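Local coordinates for clostripain-related protein (Bacteroides thetaiotaomicron, PDB 6NAG) that probably cleaves peptide bonds as a secreted cysteine protease of the clostripain (C11) family from a gut commensal, at residues S36-N41 / F62-E67; M115-V120 / M181-V186; A212-Y217 / A225-G230. The protein carries 1 engineered substitution. All coordinates share one frame; numbering follows the deposited sequence.

Contact 2 is core: every residue that meets there is buried, and it joins a loop to the start of helix 184-189 near the centre of the chain. Contacts 1 and 3 are partly buried and lie farther out, about 17 Å apart between centres. They meet through helix 24-38, whose Ser36 and Val37 pack on Ala212, Gly215 and Gln216 of contact 3. The chemistry follows the place. Contact 1 sets a strand tyrosine against a turn, with a water between them. Contact 2 combines a tryptophan face, a sulfur and a helix cap. Contact 3 is helix on helix, brought together over two glycines. None has a direct hydrogen bond across its segments.

Contact 1: S36-N41 / F62-E67; sequences SVVEKN and FELAYE. With PRO (proline), chain C.
The Tyr66 ring carries Asn41 on one face. Asn41 CB lies 3.9 Å from the ring centroid as a CH-pi contact, offset toward the rim. The amide lies above the CD2-CE2 rim, its plane 19° from the ring plane, with OD1 3.2 Å from Tyr66 CD2. Two carbonyls approach the same ring obliquely: Val38 O near CD1, and Glu39 O 3.4 Å from Tyr66 CE1. Tyr66 CG lies opposite the backbone N (chi1 -175°), which sends the ring toward the turn. Beyond the ring, a water sits 2.9 Å from Tyr66 OH and gives a weak bond to Glu39 O. At the other end of the strand segment, Phe62 has the N of the bound proline over one ring face, with Phe62 CD1 3.7 Å from proline CD. Tyr28, Thr60 and His73 complete that pocket. Val38 to Asn41 form a type I beta turn, closed by Asn41 N to Val38 O at 3.1 Å. The turn leads out of helix 24-38, which lies on the mixed sheet expected of the alpha/beta peptidases of clan CD. Strand 58-67 runs antiparallel to both its neighbours, 46-53 and 70-80. Val38 faces this strand. Its CG2 reaches Leu64 CB at 4.2 Å, and its CG1 lies alongside Tyr66 CB at 4.1 Å. With a serine in place of Tyr66, the Asn41 side chain would probably lose the face it lies on, and the bridging water one of its holders. Glu39 turns away from the strand, and its carboxylate pairs with Lys70 and Ser71.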
loop_
_atom_site.group_PDB
_atom_site.type_symbol
_atom_site.label_atom_id
_atom_site.label_comp_id
_atom_site.label_asym_id
_atom_site.label_seq_id
_atom_site.Cartn_x
_atom_site.Cartn_y
_atom_site.Cartn_z
ATOM N N SER A 36 -14.443 -10.251 -28.232
ATOM C CA SER A 36 -15.237 -9.818 -29.375
ATOM C C SER A 36 -15.422 -8.305 -29.358
ATOM O O SER A 36 -15.653 -7.685 -30.396
ATOM C CB SER A 36 -16.597 -10.517 -29.386
ATOM O OG SER A 36 -17.400 -10.086 -28.302
ATOM N N VAL A 37 -15.324 -7.718 -28.170
ATOM C CA VAL A 37 -15.398 -6.272 -28.015
ATOM C C VAL A 37 -14.088 -5.636 -28.468
ATOM O O VAL A 37 -14.085 -4.610 -29.150
ATOM C CB VAL A 37 -15.697 -5.878 -26.554
ATOM C CG1 VAL A 37 -15.642 -4.372 -26.378
ATOM C CG2 VAL A 37 -17.052 -6.416 -26.134
ATOM N N VAL A 38 -12.979 -6.261 -28.088
ATOM C CA VAL A 38 -11.655 -5.829 -28.521
ATOM C C VAL A 38 -11.539 -5.948 -30.037
ATOM O O VAL A 38 -10.877 -5.141 -30.689
ATOM C CB VAL A 38 -10.543 -6.661 -27.846
ATOM C CG1 VAL A 38 -9.168 -6.157 -28.255
ATOM C CG2 VAL A 38 -10.699 -6.623 -26.336
ATOM N N GLU A 39 -12.209 -6.958 -30.584
ATOM C CA GLU A 39 -12.213 -7.225 -32.019
ATOM C C GLU A 39 -12.737 -6.038 -32.827
ATOM O O GLU A 39 -12.353 -5.842 -33.980
ATOM C CB GLU A 39 -13.056 -8.469 -32.313
ATOM C CG GLU A 39 -13.038 -8.921 -33.762
ATOM C CD GLU A 39 -11.672 -9.405 -34.202
ATOM O OE1 GLU A 39 -10.937 -9.957 -33.356
ATOM O OE2 GLU A 39 -11.335 -9.234 -35.393
ATOM N N LYS A 40 -13.608 -5.244 -32.212
ATOM C CA LYS A 40 -14.246 -4.126 -32.899
ATOM C C LYS A 40 -13.409 -2.850 -32.857
ATOM O O LYS A 40 -13.924 -1.764 -33.125
ATOM C CB LYS A 40 -15.624 -3.856 -32.293
ATOM C CG LYS A 40 -16.582 -5.031 -32.377
ATOM C CD LYS A 40 -17.888 -4.723 -31.666
ATOM C CE LYS A 40 -18.843 -5.902 -31.727
ATOM N NZ LYS A 40 -20.121 -5.610 -31.023
ATOM N N ASN A 41 -12.128 -2.988 -32.523
ATOM C CA ASN A 41 -11.204 -1.857 -32.448
ATOM C C ASN A 41 -11.723 -0.760 -31.518
ATOM O O ASN A 41 -11.768 0.414 -31.883
ATOM C CB ASN A 41 -10.942 -1.290 -33.847
ATOM C CG ASN A 41 -9.751 -0.351 -33.887
ATOM O OD1 ASN A 41 -8.854 -0.430 -33.048
ATOM N ND2 ASN A 41 -9.737 0.545 -34.866
ATOM N N PHE A 62 -2.202 -12.632 -18.867
ATOM C CA PHE A 62 -2.074 -12.251 -20.270
ATOM C C PHE A 62 -2.888 -11.003 -20.602
ATOM O O PHE A 62 -3.680 -10.529 -19.788
ATOM C CB PHE A 62 -2.488 -13.412 -21.182
ATOM C CG PHE A 62 -3.939 -13.788 -21.077
ATOM C CD1 PHE A 62 -4.385 -14.616 -20.061
ATOM C CD2 PHE A 62 -4.855 -13.328 -22.010
ATOM C CE1 PHE A 62 -5.716 -14.967 -19.969
ATOM C CE2 PHE A 62 -6.188 -13.677 -21.922
ATOM C CZ PHE A 62 -6.619 -14.497 -20.901
ATOM N N GLU A 63 -2.686 -10.479 -21.806
ATOM C CA GLU A 63 -3.328 -9.240 -22.225
ATOM C C GLU A 63 -4.166 -9.419 -23.488
ATOM O O GLU A 63 -3.760 -10.115 -24.417
ATOM C CB GLU A 63 -2.273 -8.153 -22.454
ATOM C CG GLU A 63 -2.816 -6.861 -23.047
ATOM C CD GLU A 63 -1.754 -5.789 -23.193
ATOM O OE1 GLU A 63 -0.570 -6.082 -22.927
ATOM O OE2 GLU A 63 -2.104 -4.653 -23.572
ATOM N N LEU A 64 -5.340 -8.795 -23.507
ATOM C CA LEU A 64 -6.144 -8.706 -24.720
ATOM C C LEU A 64 -5.851 -7.391 -25.428
ATOM O O LEU A 64 -6.123 -6.318 -24.892
ATOM C CB LEU A 64 -7.637 -8.814 -24.405
ATOM C CG LEU A 64 -8.168 -10.159 -23.914
ATOM C CD1 LEU A 64 -9.683 -10.119 -23.800
ATOM C CD2 LEU A 64 -7.726 -11.278 -24.839
ATOM N N ALA A 65 -5.294 -7.472 -26.630
ATOM C CA ALA A 65 -4.945 -6.274 -27.383
ATOM C C ALA A 65 -5.462 -6.340 -28.814
ATOM O O ALA A 65 -5.905 -7.390 -29.279
ATOM C CB ALA A 65 -3.439 -6.068 -27.376
ATOM N N TYR A 66 -5.406 -5.207 -29.507
ATOM C CA TYR A 66 -5.844 -5.130 -30.894
ATOM C C TYR A 66 -4.674 -4.767 -31.799
ATOM O O TYR A 66 -4.229 -3.620 -31.825
ATOM C CB TYR A 66 -6.971 -4.109 -31.045
ATOM C CG TYR A 66 -7.571 -4.047 -32.433
ATOM C CD1 TYR A 66 -8.572 -4.930 -32.815
ATOM C CD2 TYR A 66 -7.145 -3.102 -33.355
ATOM C CE1 TYR A 66 -9.128 -4.876 -34.079
ATOM C CE2 TYR A 66 -7.694 -3.040 -34.622
ATOM C CZ TYR A 66 -8.685 -3.930 -34.978
ATOM O OH TYR A 66 -9.236 -3.871 -36.238
ATOM N N GLU A 67 -4.174 -5.754 -32.534
ATOM C CA GLU A 67 -3.027 -5.550 -33.411
ATOM C C GLU A 67 -3.257 -6.188 -34.777
ATOM O O GLU A 67 -3.724 -7.323 -34.869
ATOM C CB GLU A 67 -1.759 -6.113 -32.764
ATOM C CG GLU A 67 -1.317 -5.358 -31.518
ATOM C CD GLU A 67 -0.276 -6.108 -30.712
ATOM O OE1 GLU A 67 0.253 -7.121 -31.216
ATOM O OE2 GLU A 67 0.011 -5.686 -29.573
HETATM N N PRO C . -4.264 -18.128 -22.616
HETATM C CA PRO C . -5.149 -19.294 -22.718
HETATM C C PRO C . -6.615 -18.898 -22.865
HETATM O O PRO C . -7.051 -17.871 -22.345
HETATM C CB PRO C . -4.913 -20.027 -21.394
HETATM C CG PRO C . -4.491 -18.956 -20.450
HETATM C CD PRO C . -3.681 -17.994 -21.270
HETATM O OXT PRO C . -7.399 -19.599 -23.506
HETATM O O HOH W 1 -12.008 -4.200 -36.824
#

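Contact 2: M115-V120 / M181-V186; sequences MGWIPV and MSSIEV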
loop_
_atom_site.group_PDB
_atom_site.type_symbol
_atom_site.label_atom_id
_atom_site.label_comp_id
_atom_site.label_asym_id
_atom_site.label_seq_id
_atom_site.Cartn_x
_atom_site.Cartn_y
_atom_site.Cartn_z
ATOM N N MET A 115 -20.207 -15.136 -1.928
ATOM C CA MET A 115 -20.966 -15.380 -0.709
ATOM C C MET A 115 -20.938 -14.140 0.182
ATOM O O MET A 115 -20.992 -14.234 1.407
ATOM C CB MET A 115 -20.411 -16.598 0.034
ATOM C CG MET A 115 -21.389 -17.245 1.003
ATOM S SD MET A 115 -22.945 -17.701 0.217
ATOM C CE MET A 115 -23.856 -18.312 1.632
ATOM N N GLY A 116 -20.845 -12.975 -0.449
ATOM C CA GLY A 116 -20.897 -11.710 0.259
ATOM C C GLY A 116 -19.804 -11.495 1.286
ATOM O O GLY A 116 -18.634 -11.778 1.041
ATOM N N TRP A 117 -20.203 -10.984 2.448
ATOM C CA TRP A 117 -19.267 -10.621 3.506
ATOM C C TRP A 117 -18.879 -11.811 4.371
ATOM O O TRP A 117 -17.974 -11.709 5.200
ATOM C CB TRP A 117 -19.876 -9.534 4.390
ATOM C CG TRP A 117 -21.134 -9.979 5.067
ATOM C CD1 TRP A 117 -22.407 -9.849 4.596
ATOM C CD2 TRP A 117 -21.241 -10.642 6.332
ATOM N NE1 TRP A 117 -23.300 -10.384 5.491
ATOM C CE2 TRP A 117 -22.609 -10.878 6.566
ATOM C CE3 TRP A 117 -20.312 -11.058 7.292
ATOM C CZ2 TRP A 117 -23.072 -11.510 7.717
ATOM C CZ3 TRP A 117 -20.774 -11.685 8.434
ATOM C CH2 TRP A 117 -22.140 -11.906 8.636
ATOM N N ILE A 118 -19.579 -12.928 4.186
ATOM C CA ILE A 118 -19.384 -14.122 5.005
ATOM C C ILE A 118 -17.920 -14.543 5.062
ATOM O O ILE A 118 -17.281 -14.719 4.027
ATOM C CB ILE A 118 -20.226 -15.302 4.478
ATOM C CG1 ILE A 118 -21.709 -14.929 4.453
ATOM C CG2 ILE A 118 -20.001 -16.545 5.325
ATOM C CD1 ILE A 118 -22.264 -14.531 5.801
ATOM N N PRO A 119 -17.381 -14.684 6.281
ATOM C CA PRO A 119 -15.987 -15.098 6.471
ATOM C C PRO A 119 -15.749 -16.540 6.034
ATOM O O PRO A 119 -16.654 -17.367 6.126
ATOM C CB PRO A 119 -15.774 -14.939 7.979
ATOM C CG PRO A 119 -17.136 -15.038 8.566
ATOM C CD PRO A 119 -18.057 -14.416 7.563
ATOM N N VAL A 120 -14.541 -16.824 5.559
ATOM C CA VAL A 120 -14.178 -18.166 5.118
ATOM C C VAL A 120 -14.237 -19.148 6.285
ATOM O O VAL A 120 -14.620 -20.306 6.117
ATOM C CB VAL A 120 -12.767 -18.190 4.489
ATOM C CG1 VAL A 120 -12.399 -19.597 4.039
ATOM C CG2 VAL A 120 -12.692 -17.223 3.320
ATOM N N MET A 181 -22.820 -10.338 -3.912
ATOM C CA MET A 181 -21.716 -9.433 -3.610
ATOM C C MET A 181 -22.159 -7.984 -3.424
ATOM O O MET A 181 -21.419 -7.173 -2.872
ATOM C CB MET A 181 -20.649 -9.513 -4.699
ATOM C CG MET A 181 -19.982 -10.875 -4.803
ATOM S SD MET A 181 -19.411 -11.499 -3.210
ATOM C CE MET A 181 -18.221 -10.241 -2.760
ATOM N N SER A 182 -23.364 -7.658 -3.879
ATOM C CA SER A 182 -23.906 -6.325 -3.645
ATOM C C SER A 182 -24.424 -6.228 -2.216
ATOM O O SER A 182 -25.629 -6.138 -1.979
ATOM C CB SER A 182 -25.016 -5.996 -4.643
ATOM O OG SER A 182 -25.390 -4.633 -4.552
ATOM N N SER A 183 -23.494 -6.258 -1.267
ATOM C CA SER A 183 -23.817 -6.222 0.152
ATOM C C SER A 183 -23.257 -4.959 0.793
ATOM O O SER A 183 -22.184 -4.493 0.419
ATOM C CB SER A 183 -23.266 -7.467 0.851
ATOM O OG SER A 183 -23.110 -7.253 2.243
ATOM N N ILE A 184 -23.987 -4.409 1.757
ATOM C CA ILE A 184 -23.561 -3.181 2.419
ATOM C C ILE A 184 -22.326 -3.442 3.281
ATOM O O ILE A 184 -21.511 -2.545 3.499
ATOM C CB ILE A 184 -24.699 -2.572 3.279
ATOM C CG1 ILE A 184 -24.366 -1.132 3.676
ATOM C CG2 ILE A 184 -24.989 -3.429 4.505
ATOM C CD1 ILE A 184 -24.249 -0.189 2.501
ATOM N N GLU A 185 -22.181 -4.676 3.751
ATOM C CA GLU A 185 -21.020 -5.060 4.543
ATOM C C GLU A 185 -19.795 -5.209 3.647
ATOM O O GLU A 185 -18.678 -4.881 4.045
ATOM C CB GLU A 185 -21.283 -6.362 5.302
ATOM C CG GLU A 185 -22.441 -6.302 6.290
ATOM C CD GLU A 185 -23.778 -6.634 5.656
ATOM O OE1 GLU A 185 -23.877 -6.601 4.412
ATOM O OE2 GLU A 185 -24.732 -6.934 6.403
ATOM N N VAL A 186 -20.015 -5.708 2.435
ATOM C CA VAL A 186 -18.949 -5.848 1.452
ATOM C C VAL A 186 -18.481 -4.483 0.964
ATOM O O VAL A 186 -17.282 -4.209 0.902
ATOM C CB VAL A 186 -19.402 -6.692 0.243
ATOM C CG1 VAL A 186 -18.362 -6.649 -0.865
ATOM C CG2 VAL A 186 -19.675 -8.121 0.670
#
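Met115 comes first, its backbone N 3.9 Å from Met181 SD. It opens a type II' beta turn that runs to Ile118. Gly116 takes the second place of this turn with positive phi (61°), a value that favours glycine. The sulfur of Met181 lies closer here, 3.4 Å from Gly116 N. The Met181 chain bends at both chi2 and chi3, and this curl brings its end back to the turn. From the other segment, Val186 CG2 rests on the peptide between Gly116 and Trp117, 3.4 Å from Trp117 N. It also touches Trp117 CB at 4.0 Å. The Trp117 side chain stands between its own backbone N and carbonyl carbon (chi1 61°) and turns toward Glu185. Glu185 CG lies over one face of the indole, 4.1 Å from the centroid of the five-membered ring. The carboxylate plane is tilted 26° from the ring. Ile118 CD1 lies over the opposite face, toward the rim, 3.6 Å above the ring plane. The polar ends have a shared partner: Trp117 NE1 bonds to Ser344 OG, and Glu185 OE2 to Ser344 N. Ser183 is the N-cap of helix 184-189. Its side chain accepts from Glu185 N and, weakly, from Val186 N, though the exact place of its OG is less sure. The two segments follow the ends of the adjacent parallel strands 105-111 and 171-177. In clan CD peptidases, loops at such strand ends carry the catalytic histidine and cysteine, and this packing, which joins two such loops, probably lies near that site.

Contact 3: A212-Y217 / A225-G230; sequences AEIGQY and AGICDG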
loop_
_atom_site.group_PDB
_atom_site.type_symbol
_atom_site.label_atom_id
_atom_site.label_comp_id
_atom_site.label_asym_id
_atom_site.label_seq_id
_atom_site.Cartn_x
_atom_site.Cartn_y
_atom_site.Cartn_z
ATOM N N ALA A 212 -19.851 -9.202 -23.942
ATOM C CA ALA A 212 -19.927 -8.863 -25.358
ATOM C C ALA A 212 -20.897 -7.708 -25.591
ATOM O O ALA A 212 -20.941 -7.133 -26.678
ATOM C CB ALA A 212 -20.340 -10.076 -26.174
ATOM N N GLU A 213 -21.667 -7.369 -24.562
ATOM C CA GLU A 213 -22.679 -6.328 -24.679
ATOM C C GLU A 213 -22.422 -5.156 -23.732
ATOM O O GLU A 213 -22.897 -4.047 -23.971
ATOM C CB GLU A 213 -24.068 -6.916 -24.418
ATOM C CG GLU A 213 -24.484 -7.971 -25.432
ATOM C CD GLU A 213 -25.796 -8.641 -25.074
ATOM O OE1 GLU A 213 -26.555 -8.070 -24.262
ATOM O OE2 GLU A 213 -26.068 -9.740 -25.604
ATOM N N ILE A 214 -21.671 -5.403 -22.664
ATOM C CA ILE A 214 -21.385 -4.362 -21.680
ATOM C C ILE A 214 -19.891 -4.088 -21.545
ATOM O O ILE A 214 -19.477 -3.275 -20.719
ATOM C CB ILE A 214 -21.947 -4.729 -20.292
ATOM C CG1 ILE A 214 -21.256 -5.980 -19.746
ATOM C CG2 ILE A 214 -23.449 -4.934 -20.362
ATOM C CD1 ILE A 214 -20.546 -5.762 -18.428
ATOM N N GLY A 215 -19.089 -4.765 -22.360
ATOM C CA GLY A 215 -17.644 -4.637 -22.295
ATOM C C GLY A 215 -17.132 -3.239 -22.588
ATOM O O GLY A 215 -16.186 -2.773 -21.956
ATOM N N GLN A 216 -17.760 -2.567 -23.546
ATOM C CA GLN A 216 -17.348 -1.222 -23.931
ATOM C C GLN A 216 -17.714 -0.198 -22.859
ATOM O O GLN A 216 -17.143 0.891 -22.808
ATOM C CB GLN A 216 -17.974 -0.828 -25.272
ATOM C CG GLN A 216 -19.489 -0.673 -25.249
ATOM C CD GLN A 216 -20.224 -2.000 -25.215
ATOM O OE1 GLN A 216 -19.625 -3.063 -25.392
ATOM N NE2 GLN A 216 -21.531 -1.945 -24.986
ATOM N N TYR A 217 -18.667 -0.553 -22.003
ATOM C CA TYR A 217 -19.055 0.302 -20.890
ATOM C C TYR A 217 -18.009 0.242 -19.781
ATOM O O TYR A 217 -17.919 1.143 -18.947
ATOM C CB TYR A 217 -20.423 -0.108 -20.345
ATOM C CG TYR A 217 -21.550 0.023 -21.344
ATOM C CD1 TYR A 217 -21.578 1.068 -22.256
ATOM C CD2 TYR A 217 -22.583 -0.904 -21.377
ATOM C CE1 TYR A 217 -22.607 1.190 -23.170
ATOM C CE2 TYR A 217 -23.616 -0.790 -22.286
ATOM C CZ TYR A 217 -23.623 0.258 -23.181
ATOM O OH TYR A 217 -24.650 0.373 -24.089
ATOM N N ALA A 225 -24.221 3.239 -15.808
ATOM C CA ALA A 225 -25.624 3.096 -16.171
ATOM C C ALA A 225 -25.808 2.006 -17.221
ATOM O O ALA A 225 -26.681 1.149 -17.094
ATOM C CB ALA A 225 -26.171 4.415 -16.678
ATOM N N GLY A 226 -24.975 2.047 -18.256
ATOM C CA GLY A 226 -25.042 1.080 -19.337
ATOM C C GLY A 226 -24.745 -0.335 -18.884
ATOM O O GLY A 226 -25.299 -1.294 -19.422
ATOM N N ILE A 227 -23.865 -0.466 -17.896
ATOM C CA ILE A 227 -23.520 -1.768 -17.337
ATOM C C ILE A 227 -24.749 -2.436 -16.731
ATOM O O ILE A 227 -25.011 -3.614 -16.972
ATOM C CB ILE A 227 -22.418 -1.649 -16.265
ATOM C CG1 ILE A 227 -21.117 -1.150 -16.892
ATOM C CG2 ILE A 227 -22.186 -2.987 -15.580
ATOM C CD1 ILE A 227 -20.055 -0.786 -15.883
ATOM N N CYS A 228 -25.506 -1.671 -15.951
ATOM C CA CYS A 228 -26.722 -2.177 -15.327
ATOM C C CYS A 228 -27.797 -2.477 -16.365
ATOM O O CYS A 228 -28.420 -3.537 -16.336
ATOM C CB CYS A 228 -27.254 -1.177 -14.300
ATOM S SG CYS A 228 -26.180 -0.930 -12.873
ATOM N N ASP A 229 -28.008 -1.536 -17.279
ATOM C CA ASP A 229 -29.038 -1.680 -18.300
ATOM C C ASP A 229 -28.719 -2.822 -19.259
ATOM O O ASP A 229 -29.614 -3.545 -19.694
ATOM C CB ASP A 229 -29.208 -0.370 -19.072
ATOM C CG ASP A 229 -29.696 0.766 -18.192
ATOM O OD1 ASP A 229 -30.280 0.486 -17.125
ATOM O OD2 ASP A 229 -29.499 1.939 -18.570
ATOM N N GLY A 230 -27.440 -2.979 -19.585
ATOM C CA GLY A 230 -27.003 -4.058 -20.452
ATOM C C GLY A 230 -27.161 -5.411 -19.786
ATOM O O GLY A 230 -27.492 -6.400 -20.439
#
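This contact is an antiparallel helix pair on one side of the central sheet. Helix segments 212-217 and 225-230 run with their axes at 172°, 8.6 Å apart at closest approach. Gly226 and Gly230 lie four residues apart, one helical turn, and both present bare backbone to the other helix. This is consistent with how close the helices come. The Tyr217 ring uses the first of these places. Gly226 CA lies over one ring face, 3.9 Å from the centroid, as a CH-pi contact offset toward the rim. On the opposite face Gln216 NE2 stands above the ring centre, 3.5 Å from the plane. That amide is held in turn by Glu213 O, which accepts from Gln216 NE2 at 2.7 Å with an N-H...O angle of 149°. The donor comes from above the carbonyl plane. Helix 211-218 is kinked here: the backbone N of Gln216 and Tyr217 lack the regular bond to the preceding turn, Tyr217 N making a weak one to Ile214 O. Ile214 fills the second place. Its CG2 meets Gly230 CA at 3.7 Å. Its CG1 branch lies between the backbone N and carbonyl carbon (chi1 64°), and CD1 at its end comes 4.3 Å from Ile227 CG2. Ile227 CG1 also packs on Tyr217 CB at 3.7 Å, so Ile227 touches both Ile214 and Tyr217. The pair is built into the fold on two sides. Cys228, on the far side of helix 224-235, packs on strands 244-249 and 318-321, and Asp229 forms a salt bridge with Arg320. At the other flank Ala212 touches Asp33 and Ser36 of helix 24-38.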